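Local coordinates for protein DyP-type peroxidase (Pleurotus ostreatus PC15, PDB 6FSK) that is a heme b peroxidase of the dye-decolorizing family that probably uses hydrogen peroxide to oxidise dyes and manganese(II), at residues N337-P342 with P404-N409; L218-E221 with R226-A229; P425-D428 with Q433-G436. The protein carries 1 engineered substitution. All coordinates share one frame; numbering follows the deposited sequence.

Contact 1. Residues N337-P342 with P404-N409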
# COMPACT_ATOMS: atom_id res chain seq x y z
N ASN A 337 3.91 -10.66 16.60
CA ASN A 337 4.21 -11.92 17.31
C ASN A 337 3.31 -13.07 16.97
O ASN A 337 3.64 -14.25 17.24
CB ASN A 337 4.09 -11.72 18.79
CG ASN A 337 5.22 -11.04 19.39
OD1 ASN A 337 6.13 -10.67 18.74
ND2 ASN A 337 5.20 -10.97 20.75
N ASP A 338 2.20 -12.81 16.27
CA ASP A 338 1.41 -13.99 15.86
C ASP A 338 2.28 -14.99 15.10
O ASP A 338 2.13 -16.23 15.27
CB ASP A 338 0.23 -13.60 15.01
CG ASP A 338 -0.87 -12.91 15.75
OD1 ASP A 338 -0.84 -12.73 16.98
OD2 ASP A 338 -1.85 -12.53 15.03
N LEU A 339 3.17 -14.47 14.20
CA LEU A 339 4.09 -15.32 13.48
C LEU A 339 5.51 -15.33 14.05
O LEU A 339 6.18 -16.37 13.91
CB LEU A 339 4.14 -15.06 11.98
CG LEU A 339 2.81 -15.14 11.22
CD1 LEU A 339 2.94 -14.82 9.76
CD2 LEU A 339 2.14 -16.48 11.38
N GLU A 340 5.89 -14.20 14.66
CA GLU A 340 7.31 -14.05 15.10
C GLU A 340 7.54 -14.66 16.42
O GLU A 340 8.71 -15.03 16.73
CB GLU A 340 7.75 -12.61 15.10
CG GLU A 340 7.75 -11.96 13.74
CD GLU A 340 8.48 -10.59 13.75
OE1 GLU A 340 9.20 -10.34 14.76
OE2 GLU A 340 8.46 -9.82 12.74
N GLY A 341 6.45 -14.86 17.17
CA GLY A 341 6.61 -15.45 18.52
C GLY A 341 6.49 -16.95 18.40
O GLY A 341 6.28 -17.48 17.31
N PRO A 342 6.50 -17.68 19.55
CA PRO A 342 6.22 -19.10 19.53
C PRO A 342 4.77 -19.33 19.01
O PRO A 342 3.92 -18.48 19.25
CB PRO A 342 6.25 -19.48 21.03
CG PRO A 342 7.05 -18.44 21.68
CD PRO A 342 6.84 -17.18 20.89
N PRO A 404 -9.54 -17.07 5.35
CA PRO A 404 -10.35 -16.99 6.58
C PRO A 404 -9.81 -17.75 7.77
O PRO A 404 -10.13 -17.45 8.89
CB PRO A 404 -11.74 -17.52 6.14
CG PRO A 404 -11.50 -18.26 4.94
CD PRO A 404 -10.32 -17.64 4.23
N ASN A 405 -8.93 -18.72 7.49
CA ASN A 405 -8.34 -19.45 8.59
C ASN A 405 -7.04 -18.87 9.11
O ASN A 405 -6.55 -19.31 10.13
CB ASN A 405 -8.14 -20.90 8.22
CG ASN A 405 -9.43 -21.59 7.97
OD1 ASN A 405 -10.23 -21.70 8.88
ND2 ASN A 405 -9.67 -21.94 6.76
N PHE A 406 -6.51 -17.84 8.42
CA PHE A 406 -5.27 -17.20 8.87
C PHE A 406 -5.53 -16.21 10.02
O PHE A 406 -6.47 -15.41 9.87
CB PHE A 406 -4.57 -16.47 7.70
CG PHE A 406 -3.30 -15.80 8.11
CD1 PHE A 406 -2.17 -16.57 8.30
CD2 PHE A 406 -3.25 -14.49 8.50
CE1 PHE A 406 -0.95 -16.03 8.74
CE2 PHE A 406 -2.09 -13.92 9.00
CZ PHE A 406 -0.92 -14.69 9.12
N PRO A 407 -4.80 -16.23 11.15
CA PRO A 407 -3.52 -16.87 11.35
C PRO A 407 -3.60 -18.18 12.16
O PRO A 407 -2.57 -18.73 12.52
CB PRO A 407 -2.79 -15.86 12.22
CG PRO A 407 -3.85 -15.27 13.02
CD PRO A 407 -5.03 -15.14 12.09
N VAL A 408 -4.79 -18.69 12.36
CA VAL A 408 -4.94 -19.94 13.12
C VAL A 408 -4.25 -21.09 12.39
O VAL A 408 -3.57 -21.95 13.00
CB VAL A 408 -6.46 -20.23 13.44
CG1 VAL A 408 -6.58 -21.65 13.99
CG2 VAL A 408 -6.97 -19.19 14.44
N ASN A 409 -4.47 -21.19 11.08
CA ASN A 409 -3.95 -22.26 10.25
C ASN A 409 -2.39 -22.29 10.37
O ASN A 409 -1.76 -23.32 10.63
CB ASN A 409 -4.44 -22.14 8.81
CG ASN A 409 -4.14 -20.81 8.08
OD1 ASN A 409 -3.60 -19.86 8.64
ND2 ASN A 409 -4.60 -20.72 6.80
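OD2 of Asp-338 carries two kinds of contact at once: it forms a salt bridge to NE of Arg-331, and it lies 3.9 Å from CG of Pro-407. Arg-331 satisfies the buried oxygen; CG of Pro-407, a carbon, adds only packing. Asp-338 has its CB directed at the other segment, and its side chain meets the pyrrolidine ring at a slant. The two backbones stay well apart here, with CA of Asp-338 and CA of Pro-407 7.3 Å from each other.

The second half of the contact is purely apolar. Leu-339 and Phe-406 reach for each other from opposite directions, and CD1 of Leu-339 comes to 3.9 Å from CZ of Phe-406, at the ring edge and in its plane. CD2 of the same leucine sits 4.1 Å from CE1 of Phe-406, so both methyls press on the far end of the ring. Phe-406 has CG anti to its backbone N (chi1 180°), which carries the ring out to the leucine. One face of that ring is taken by its own neighbour: CB of Pro-407 stands 3.7 Å above the ring centre. The peptide between Phe-406 and Pro-407 is cis, which brings the proline back over the aromatic ring.

Pro-407 is the N-cap residue of helix 408-412, while Asp-338 and Leu-339 belong to the short helix 337-340, Gly-341 being the first residue to leave helical phi/psi. The contact therefore sets the start of one helix against the flank of another. Trp-400, at the end of helix 393-401, stacks on Phe-406, and Leu-316 of helix 315-318 touches both Asp-338 and Pro-407, leaving the contact buried among helices 315-318, 337-340, 393-401 and 408-412.

Contact 2. Residues L218-E221 with R226-A229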
# COMPACT_ATOMS: atom_id res chain seq x y z
N LEU A 218 15.04 -3.27 -1.50
CA LEU A 218 15.81 -3.01 -2.67
C LEU A 218 16.40 -4.25 -3.19
O LEU A 218 17.07 -4.97 -2.46
CB LEU A 218 16.91 -2.04 -2.28
CG LEU A 218 16.59 -0.65 -1.77
CD1 LEU A 218 17.84 0.05 -1.18
CD2 LEU A 218 15.98 0.18 -2.86
N ALA A 219 16.27 -4.52 -4.51
CA ALA A 219 16.89 -5.67 -5.10
C ALA A 219 18.45 -5.63 -5.01
O ALA A 219 19.05 -4.56 -5.11
CB ALA A 219 16.50 -5.80 -6.55
N LYS A 220 18.96 -6.83 -4.76
CA LYS A 220 20.40 -7.12 -4.68
C LYS A 220 21.12 -6.33 -3.62
O LYS A 220 22.31 -6.06 -3.74
CB LYS A 220 21.07 -6.87 -6.03
CG LYS A 220 20.46 -7.68 -7.15
CD LYS A 220 21.22 -7.64 -8.47
CE LYS A 220 22.67 -8.09 -8.34
NZ LYS A 220 22.88 -9.50 -8.68
N GLU A 221 20.44 -5.94 -2.57
CA GLU A 221 21.11 -5.41 -1.36
C GLU A 221 21.03 -6.49 -0.33
O GLU A 221 20.39 -7.51 -0.49
CB GLU A 221 20.46 -4.12 -0.89
CG GLU A 221 20.72 -2.91 -1.75
CD GLU A 221 22.14 -2.35 -1.70
OE1 GLU A 221 23.00 -2.89 -0.94
OE2 GLU A 221 22.40 -1.36 -2.41
N ARG A 226 16.94 -13.41 -3.51
CA ARG A 226 17.04 -13.64 -4.94
C ARG A 226 18.19 -12.89 -5.58
O ARG A 226 18.24 -12.83 -6.83
CB ARG A 226 15.67 -13.29 -5.61
CG ARG A 226 14.53 -14.05 -5.05
CD ARG A 226 13.20 -13.49 -5.57
NE ARG A 226 12.07 -14.30 -5.17
CZ ARG A 226 11.45 -14.21 -3.96
NH1 ARG A 226 11.89 -13.41 -3.05
NH2 ARG A 226 10.38 -14.89 -3.76
N ALA A 227 19.13 -12.31 -4.84
CA ALA A 227 20.13 -11.45 -5.43
C ALA A 227 20.91 -12.14 -6.55
O ALA A 227 21.10 -11.51 -7.58
CB ALA A 227 21.06 -10.90 -4.35
N ALA A 228 21.34 -13.40 -6.35
CA ALA A 228 22.19 -14.08 -7.38
C ALA A 228 21.47 -14.32 -8.68
O ALA A 228 22.10 -14.34 -9.75
CB ALA A 228 22.73 -15.38 -6.83
N ALA A 229 20.15 -14.50 -8.62
CA ALA A 229 19.34 -14.72 -9.77
C ALA A 229 19.04 -13.45 -10.55
O ALA A 229 18.59 -13.54 -11.70
CB ALA A 229 18.03 -15.41 -9.38
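Lys-220 and Ala-227 come together where the chain doubles back, their CA atoms only 4.4 Å apart. Residues 218-221 form a type II beta turn with Lys-220 as its third residue, in left-handed helical conformation (phi 60°). Residues 227-229 follow with helical backbone angles but without regular helical bonding.

The lysine side chain then arches over Ala-227. Bends at chi3 and chi4 fold the chain so that NZ of Lys-220 donates to O of Ala-227 over 2.9 Å. The bond is not ideally directed: NZ lies above the carbonyl plane, 39° out of it, rather than on a lone pair. NZ also donates to O of Arg-230, so the ammonium group pins two carbonyls of the same loop. At the root of the lysine side chain, CB of Ala-227 packs 3.9 Å from CA of Lys-220. Asp-224, among the residues between the two segments, ties them together from their backbones, with OD2 accepting from N of Lys-220 and OD1 from N of Arg-226.

This surface loop lies between strands 211-212 and 238-247. Ala-219 makes backbone hydrogen bonds with Asp-236 and Gly-237, just ahead of strand 238-247, and Arg-226 forms a salt bridge with Asp-391, between strand 379-386 and helix 393-401.

Contact 3. Residues P425-D428 with Q433-G436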
# COMPACT_ATOMS: atom_id res chain seq x y z
N PRO A 425 -10.84 -16.98 12.04
CA PRO A 425 -10.82 -15.53 12.11
C PRO A 425 -11.72 -14.83 11.09
O PRO A 425 -12.32 -13.83 11.40
CB PRO A 425 -9.35 -15.19 11.81
CG PRO A 425 -8.66 -16.35 12.54
CD PRO A 425 -9.46 -17.53 12.06
N GLY A 426 -11.79 -15.38 9.90
CA GLY A 426 -12.46 -14.77 8.79
C GLY A 426 -11.61 -13.83 7.99
O GLY A 426 -10.37 -13.88 8.04
N PHE A 427 -12.28 -13.11 7.13
CA PHE A 427 -11.63 -12.20 6.21
C PHE A 427 -11.19 -10.89 6.88
O PHE A 427 -11.85 -10.37 7.79
CB PHE A 427 -12.57 -11.84 4.99
CG PHE A 427 -12.73 -12.97 4.03
CD1 PHE A 427 -13.56 -14.02 4.34
CD2 PHE A 427 -12.01 -13.03 2.88
CE1 PHE A 427 -13.71 -15.10 3.47
CE2 PHE A 427 -12.14 -14.11 2.01
CZ PHE A 427 -13.00 -15.15 2.33
N ASP A 428 -10.11 -10.32 6.33
CA ASP A 428 -9.81 -8.93 6.55
C ASP A 428 -11.00 -8.16 5.95
O ASP A 428 -11.35 -8.36 4.77
CB ASP A 428 -8.54 -8.61 5.79
CG ASP A 428 -8.14 -7.19 5.88
OD1 ASP A 428 -8.98 -6.24 5.70
OD2 ASP A 428 -6.89 -6.92 6.08
N GLN A 433 -10.64 -10.41 -0.07
CA GLN A 433 -11.49 -10.69 -1.20
C GLN A 433 -11.70 -12.17 -1.29
O GLN A 433 -10.78 -12.98 -0.99
CB GLN A 433 -10.81 -10.23 -2.50
CG GLN A 433 -10.66 -8.73 -2.54
CD GLN A 433 -10.29 -8.17 -3.91
OE1 GLN A 433 -11.07 -7.38 -4.49
NE2 GLN A 433 -9.15 -8.59 -4.43
N LYS A 434 -12.90 -12.56 -1.70
CA LYS A 434 -13.21 -13.98 -1.84
C LYS A 434 -13.34 -14.19 -3.38
O LYS A 434 -14.24 -13.59 -4.02
CB LYS A 434 -14.50 -14.35 -1.10
CG LYS A 434 -14.80 -15.86 -1.23
CD LYS A 434 -15.85 -16.23 -0.16
CE LYS A 434 -15.67 -17.51 0.46
NZ LYS A 434 -16.81 -17.78 1.36
N VAL A 435 -12.53 -15.08 -3.96
CA VAL A 435 -12.63 -15.44 -5.35
C VAL A 435 -14.07 -15.93 -5.69
O VAL A 435 -14.63 -16.75 -4.96
CB VAL A 435 -11.63 -16.56 -5.64
CG1 VAL A 435 -11.89 -17.21 -7.02
CG2 VAL A 435 -10.17 -16.04 -5.58
N GLY A 436 -14.63 -15.33 -6.71
CA GLY A 436 -16.05 -15.53 -7.07
C GLY A 436 -17.01 -14.61 -6.47
O GLY A 436 -18.21 -14.69 -6.75
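The ring of Phe-427 turns its edge to the backbone of Gln-433, whose O lies near the ring plane and 3.5 Å from CE2 of Phe-427. Lys-434 comes in obliquely at the end of the ring, with its CB 3.8 Å from CZ of Phe-427. The lysine crosses the phenylalanine at about a right angle and runs its methylenes past the same corner: its CD is 3.9 Å from CZ of Phe-427. Chi1 of -179° extends Lys-434 away from its own N, and the chain runs almost straight to CD before bending at chi3. NZ of Lys-434 is hydrogen-bonded to O of Ile-439. CB of Gln-433 leaves its backbone on the side away from 425-428, and NE2 is held by OD1 of Asp-111 and O of Leu-109.

Next to the phenylalanine, OD2 of Asp-428 is hydrogen-bonded to ND1 of His-329, the axial ligand of the heme iron, as in the Asp-His-iron arrangement of heme peroxidases. The chemistry of the contact itself is mild: the ring edge, whose C-H groups would be slightly positive, faces a carbonyl oxygen, which is probably weakly favourable. With the lysine methylenes, this packing joins the segment carrying Asp-428 to the returning chain close to the proximal histidine.

How the contacts relate
From the N terminus, contact 2 comes first and closes a short surface loop between strands 211-212 and 238-247. Contact 1 then closes a much longer excursion through strands 354-360 and 379-386 of the main sheet, tying helix 337-340 to the start of helix 408-412. Contact 3 joins the two arms of a short loop between helix 408-412 and strand 441-443. The three follow one another in series; none nests in or crosses another. Contacts 1 and 3 touch, their centres about 16 Å apart: O of Pro-404 probably accepts a hydrogen bond from N of Gly-426 (2.8 Å), and Val-408 packs on Pro-425. Contact 2 stands apart from both.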